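Local coordinates for ylmH (Streptococcus pneumoniae, PDB 2FPH), which is a Gram-positive cell division protein that probably binds nucleic acid, having a putative RNA-binding domain of the RRM clan, at residues L112-E115 against R116-G120; I122-E126 against E127-I131; K146-G149 against R150-V153. All coordinates share one frame; numbering follows the deposited sequence.

Contact 1: L112-E115 against R116-G120; sequences LGIE and RKLFG
I114 and L118 owe their meeting to their first torsions: I114 sets CG2 anti to its backbone N, and L118 swings CG beside its own backbone N (chi1 -60°). The two chains then cross at about a right angle, I114 CG2 resting 3.9 Å from L118 CD1. They frame a single 3-10 turn that leads from a loop into strand 119-123 of the RRM-like domain. The turn is closed by L118 N, which lies 3.1 Å from E115 O in a nearly straight bond (165° at the hydrogen), although the N-H comes from above the carbonyl plane. R116 and K117, suited to an outer surface, fill the corner. With CG between its backbone N and carbonyl carbon (chi1 62°), the F119 ring is carried back toward I114 and E115. Its CD1 is 4.0 Å from I114 CG2. I114 and F119 belong to the buried core, touching I104 of helix 97-105 and F141 of helix 138-144, so large apolar groups fit there. L118, less deeply covered, packs on F137, while the E115 side chain crosses L118 obliquely, its OE2 3.9 Å from L118 CD1. The F119 ring is bordered by main-chain oxygen: I114 O sits at its edge, near its plane, 3.8 Å from F119 CE1.

Contact 2: I122-E126 against E127-I131; sequences ILVDE and ERAQI
E127 follows E126 at the outer end of a beta hairpin, the loop between strands 119-123 and 130-134 of the RRM-like fold. The two carboxylates stay apart, E127 OE2 lying 6.7 Å from E126 OE1, which should ease their repulsion. K95 offers a positive charge nearby: its NZ bonds E126 O, and its side chain touches E127. The backbone N of E127, by contrast, is buried without any partner. R128 comes next and forms a salt bridge with E127, R128 NE lying 2.9 Å from E127 OE2; these charged chains suit an exposed loop. At A129 the hairpin draws in: the small methyl CB packs 3.9 Å from V124 CG2, while V124 CG1, anti to its backbone N, leans toward R128 O. Q130 pairs with L123 as an antiparallel hydrogen-bonded pair. L123 N reaches Q130 O at 3.0 Å and Q130 N reaches L123 O at 2.9 Å. The extended Q130 side chain leaves on the face shared with L123, where its amide is satisfied by I164, E89 and E162. I131 turns to the other face, which packs against helix 97-105; there I131 touches I104, and branched aliphatic chains fill the core. It forms a non-hydrogen-bonded pair with I122, their side chains side by side and I131 CD1 3.7 Å from I122 CG1.

Contact 3: K146-G149 against R150-V153; sequences KKIG and RIPV
V153 O receives the ammonium of K146, whose NZ stands 2.8 Å away and 25° out of the carbonyl plane. The lysine starts away from the partner strand and curls back through bends at chi2, chi3 and chi4, which a long flexible chain permits. The same two residues are joined again by V153 N, 3.0 Å from K146 O. Further along, K147 faces P152 as a non-hydrogen-bonded pair, a place that asks no N-H of the proline for K147. I148 and I151 then make the hydrogen-bonded pair next to the turn: I148 N lies 2.9 Å from I151 O, and the return bond from I151 N to I148 O is longer, at 3.2 Å. Their side chains run alongside each other, and V153 crosses I148 at about a right angle, with V153 CG1 3.6 Å from I148 CG1. I148 also packs on T100 and K103 of helix 97-105, while I151 touches S93. G149 has positive phi (81°), readily adopted by glycine, and with R150 it makes the two-residue bend of a tight antiparallel beta hairpin at the sheet margin, formed by strand 147-148 with the start of strand 151-157, consistent with the extra hairpin of some RRM-like domains.

Overall arrangement
All three contacts reach the five-stranded antiparallel sheet of the RRM-like domain and follow one another along the chain. Contacts 1 and 2 share strand 119-123, an outermost strand, and touch directly through F119 CD2 and I131 CD1, 3.7 Å apart; contact 3 lies at the sheet's other margin, its nearest atoms about 6 Å from contact 1 and 7 Å from contact 2. Each mixes buried and exposed residues. Contact 1, nearest the chain's centre, is mainly apolar packing with one turn-closing bond. Contact 2 passes from a charged loop to a paired, largely buried strand end, whereas contact 3, farthest out, relies most on hydrogen bonds.

Contact 1: L112-E115 against R116-G120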
# COMPACT_ATOMS: atom_id res chain seq x y z
N LEU A 112 -0.68 -11.55 -14.25
CA LEU A 112 -0.89 -10.62 -13.13
C LEU A 112 -2.34 -10.45 -12.74
O LEU A 112 -3.02 -9.49 -13.09
CB LEU A 112 -0.20 -9.25 -13.34
CG LEU A 112 1.32 -9.20 -13.56
CD1 LEU A 112 1.83 -7.78 -13.39
CD2 LEU A 112 2.08 -10.18 -12.66
N GLY A 113 -2.83 -11.42 -11.99
CA GLY A 113 -4.08 -11.27 -11.28
C GLY A 113 -3.68 -10.78 -9.91
O GLY A 113 -3.80 -11.52 -8.94
N ILE A 114 -3.17 -9.56 -9.83
CA ILE A 114 -2.67 -9.03 -8.57
C ILE A 114 -3.73 -8.16 -7.90
O ILE A 114 -4.13 -7.16 -8.45
CB ILE A 114 -1.40 -8.21 -8.77
CG1 ILE A 114 -0.31 -9.04 -9.42
CG2 ILE A 114 -0.90 -7.67 -7.40
CD1 ILE A 114 0.76 -8.19 -10.08
N GLU A 115 -4.09 -8.56 -6.69
CA GLU A 115 -5.07 -7.89 -5.80
C GLU A 115 -4.61 -6.45 -5.48
O GLU A 115 -3.40 -6.20 -5.29
CB GLU A 115 -5.24 -8.72 -4.50
CG GLU A 115 -4.61 -10.15 -4.53
CD GLU A 115 -4.75 -11.02 -3.27
OE1 GLU A 115 -5.87 -11.52 -2.98
OE2 GLU A 115 -3.71 -11.25 -2.57
N ARG A 116 -5.58 -5.52 -5.41
CA ARG A 116 -5.33 -4.12 -5.13
C ARG A 116 -4.56 -3.96 -3.82
O ARG A 116 -3.82 -3.01 -3.67
CB ARG A 116 -6.65 -3.31 -5.03
CG ARG A 116 -7.01 -3.09 -3.52
CD ARG A 116 -8.40 -2.48 -3.23
NE ARG A 116 -8.86 -2.76 -1.85
CZ ARG A 116 -9.17 -3.96 -1.38
NH1 ARG A 116 -9.09 -5.04 -2.15
NH2 ARG A 116 -9.57 -4.10 -0.12
N LYS A 117 -4.81 -4.84 -2.86
CA LYS A 117 -4.20 -4.68 -1.52
C LYS A 117 -2.68 -4.89 -1.49
O LYS A 117 -2.01 -4.57 -0.43
CB LYS A 117 -4.85 -5.61 -0.48
CG LYS A 117 -6.18 -5.13 0.06
CD LYS A 117 -6.25 -4.99 1.57
CE LYS A 117 -6.91 -3.71 2.10
NZ LYS A 117 -7.86 -4.01 3.25
N LEU A 118 -2.11 -5.42 -2.59
CA LEU A 118 -0.65 -5.74 -2.63
C LEU A 118 0.19 -4.59 -3.20
O LEU A 118 1.42 -4.68 -3.25
CB LEU A 118 -0.31 -7.01 -3.47
CG LEU A 118 -0.95 -8.32 -3.00
CD1 LEU A 118 -0.61 -9.42 -3.98
CD2 LEU A 118 -0.46 -8.64 -1.59
N PHE A 119 -0.46 -3.53 -3.61
CA PHE A 119 0.21 -2.35 -4.13
C PHE A 119 -0.58 -1.11 -3.80
O PHE A 119 -1.78 -1.19 -3.46
CB PHE A 119 0.50 -2.42 -5.64
CG PHE A 119 -0.70 -2.52 -6.54
CD1 PHE A 119 -1.34 -3.74 -6.73
CD2 PHE A 119 -1.19 -1.40 -7.22
CE1 PHE A 119 -2.47 -3.82 -7.50
CE2 PHE A 119 -2.29 -1.50 -8.05
CZ PHE A 119 -2.92 -2.72 -8.20
N GLY A 120 0.09 0.02 -3.92
CA GLY A 120 -0.50 1.29 -3.57
C GLY A 120 -0.66 2.11 -4.84
O GLY A 120 -1.24 1.65 -5.82

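Contact 2: I122-E126 against E127-I131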
# COMPACT_ATOMS: atom_id res chain seq x y z
N ILE A 122 -0.16 4.15 -8.21
CA ILE A 122 0.54 4.15 -9.50
C ILE A 122 0.63 5.63 -9.92
O ILE A 122 -0.37 6.34 -9.90
CB ILE A 122 -0.25 3.34 -10.53
CG1 ILE A 122 -0.25 1.84 -10.23
CG2 ILE A 122 0.25 3.59 -11.97
CD1 ILE A 122 -1.48 1.17 -10.90
N LEU A 123 1.84 6.07 -10.25
CA LEU A 123 2.20 7.45 -10.43
C LEU A 123 2.71 7.67 -11.85
O LEU A 123 3.59 6.91 -12.34
CB LEU A 123 3.33 7.83 -9.49
CG LEU A 123 3.09 7.51 -8.03
CD1 LEU A 123 4.43 7.63 -7.34
CD2 LEU A 123 2.08 8.47 -7.44
N VAL A 124 2.19 8.73 -12.45
CA VAL A 124 2.40 9.14 -13.84
C VAL A 124 1.79 10.55 -13.93
O VAL A 124 0.76 10.80 -13.32
CB VAL A 124 1.53 8.30 -14.81
CG1 VAL A 124 1.89 8.58 -16.27
CG2 VAL A 124 1.59 6.82 -14.54
N ASP A 125 2.36 11.46 -14.70
CA ASP A 125 1.57 12.60 -15.26
C ASP A 125 1.90 12.78 -16.76
O ASP A 125 1.33 13.62 -17.46
CB ASP A 125 1.84 13.93 -14.53
CG ASP A 125 1.18 14.00 -13.15
OD1 ASP A 125 1.75 13.43 -12.18
OD2 ASP A 125 0.11 14.63 -12.93
N GLU A 126 2.78 11.89 -17.25
CA GLU A 126 3.88 12.27 -18.10
C GLU A 126 4.17 11.22 -19.19
O GLU A 126 3.61 11.28 -20.26
CB GLU A 126 5.12 12.49 -17.19
CG GLU A 126 5.08 13.80 -16.35
CD GLU A 126 5.35 13.59 -14.86
OE1 GLU A 126 5.11 12.48 -14.34
OE2 GLU A 126 5.80 14.55 -14.20
N GLU A 127 4.97 10.22 -18.84
CA GLU A 127 5.79 9.41 -19.75
C GLU A 127 6.72 8.50 -18.90
O GLU A 127 7.09 7.40 -19.32
CB GLU A 127 6.65 10.30 -20.67
CG GLU A 127 7.39 11.46 -19.99
CD GLU A 127 8.90 11.31 -19.96
OE1 GLU A 127 9.42 10.32 -20.55
OE2 GLU A 127 9.59 12.14 -19.32
N ARG A 128 7.14 9.00 -17.73
CA ARG A 128 7.68 8.16 -16.67
C ARG A 128 6.52 7.63 -15.84
O ARG A 128 5.45 8.24 -15.73
CB ARG A 128 8.65 8.94 -15.76
CG ARG A 128 10.13 8.82 -16.14
CD ARG A 128 10.83 10.15 -16.38
NE ARG A 128 11.21 10.29 -17.79
CZ ARG A 128 12.45 10.45 -18.24
NH1 ARG A 128 13.48 10.48 -17.41
NH2 ARG A 128 12.68 10.58 -19.55
N ALA A 129 6.74 6.46 -15.27
CA ALA A 129 5.71 5.81 -14.48
C ALA A 129 6.40 5.02 -13.41
O ALA A 129 7.53 4.56 -13.60
CB ALA A 129 4.85 4.89 -15.30
N GLN A 130 5.71 4.95 -12.28
CA GLN A 130 6.16 4.21 -11.11
C GLN A 130 5.01 3.52 -10.43
O GLN A 130 3.87 3.90 -10.58
CB GLN A 130 6.84 5.10 -10.08
CG GLN A 130 8.13 5.76 -10.62
CD GLN A 130 8.63 6.86 -9.70
OE1 GLN A 130 7.86 7.37 -8.86
NE2 GLN A 130 9.90 7.23 -9.84
N ILE A 131 5.32 2.49 -9.64
CA ILE A 131 4.35 1.88 -8.74
C ILE A 131 4.97 1.56 -7.38
O ILE A 131 6.15 1.17 -7.34
CB ILE A 131 3.75 0.63 -9.45
CG1 ILE A 131 2.62 0.03 -8.63
CG2 ILE A 131 4.86 -0.41 -9.83
CD1 ILE A 131 1.91 -1.05 -9.28

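Contact 3: K146-G149 against R150-V153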
# COMPACT_ATOMS: atom_id res chain seq x y z
N LYS A 146 6.08 -7.45 -17.47
CA LYS A 146 7.09 -7.34 -18.53
C LYS A 146 6.55 -6.69 -19.83
O LYS A 146 7.31 -6.37 -20.72
CB LYS A 146 7.76 -8.69 -18.81
CG LYS A 146 8.71 -9.15 -17.68
CD LYS A 146 10.25 -8.87 -17.98
CE LYS A 146 10.81 -7.51 -17.43
NZ LYS A 146 11.49 -6.56 -18.48
N LYS A 147 5.24 -6.50 -19.91
CA LYS A 147 4.63 -5.72 -20.99
C LYS A 147 3.30 -5.16 -20.54
O LYS A 147 2.60 -5.73 -19.72
CB LYS A 147 4.44 -6.51 -22.29
CG LYS A 147 3.02 -7.05 -22.57
CD LYS A 147 2.92 -7.77 -23.92
CE LYS A 147 1.63 -8.59 -23.96
NZ LYS A 147 1.48 -9.31 -25.26
N ILE A 148 3.01 -3.99 -21.05
CA ILE A 148 1.70 -3.44 -20.86
C ILE A 148 1.17 -3.05 -22.23
O ILE A 148 1.74 -2.20 -22.89
CB ILE A 148 1.74 -2.32 -19.85
CG1 ILE A 148 2.68 -1.21 -20.25
CG2 ILE A 148 2.21 -2.85 -18.48
CD1 ILE A 148 2.27 0.09 -19.68
N GLY A 149 0.13 -3.77 -22.63
CA GLY A 149 -0.55 -3.61 -23.90
C GLY A 149 0.04 -4.26 -25.13
O GLY A 149 -0.72 -4.75 -25.99
N ARG A 150 1.37 -4.26 -25.27
CA ARG A 150 2.00 -4.13 -26.62
C ARG A 150 3.45 -3.56 -26.52
O ARG A 150 4.34 -3.77 -27.38
CB ARG A 150 1.09 -3.24 -27.48
CG ARG A 150 1.66 -2.35 -28.59
CD ARG A 150 0.62 -1.24 -29.01
NE ARG A 150 0.09 -1.29 -30.39
CZ ARG A 150 -1.17 -1.62 -30.76
NH1 ARG A 150 -2.08 -2.04 -29.89
NH2 ARG A 150 -1.52 -1.57 -32.06
N ILE A 151 3.66 -2.84 -25.43
CA ILE A 151 4.90 -2.18 -25.17
C ILE A 151 5.61 -2.95 -24.04
O ILE A 151 5.02 -3.26 -23.01
CB ILE A 151 4.63 -0.69 -24.88
CG1 ILE A 151 4.92 -0.30 -23.46
CG2 ILE A 151 3.18 -0.29 -25.28
CD1 ILE A 151 5.20 1.15 -23.33
N PRO A 152 6.83 -3.34 -24.26
CA PRO A 152 7.59 -3.98 -23.17
C PRO A 152 8.03 -3.00 -22.07
O PRO A 152 8.44 -1.85 -22.32
CB PRO A 152 8.83 -4.53 -23.88
CG PRO A 152 8.99 -3.77 -25.07
CD PRO A 152 7.62 -3.24 -25.50
N VAL A 153 7.98 -3.49 -20.82
CA VAL A 153 8.41 -2.68 -19.67
C VAL A 153 9.36 -3.50 -18.79
O VAL A 153 9.35 -4.73 -18.83
CB VAL A 153 7.20 -2.15 -18.84
CG1 VAL A 153 6.25 -1.40 -19.75
CG2 VAL A 153 6.44 -3.25 -18.15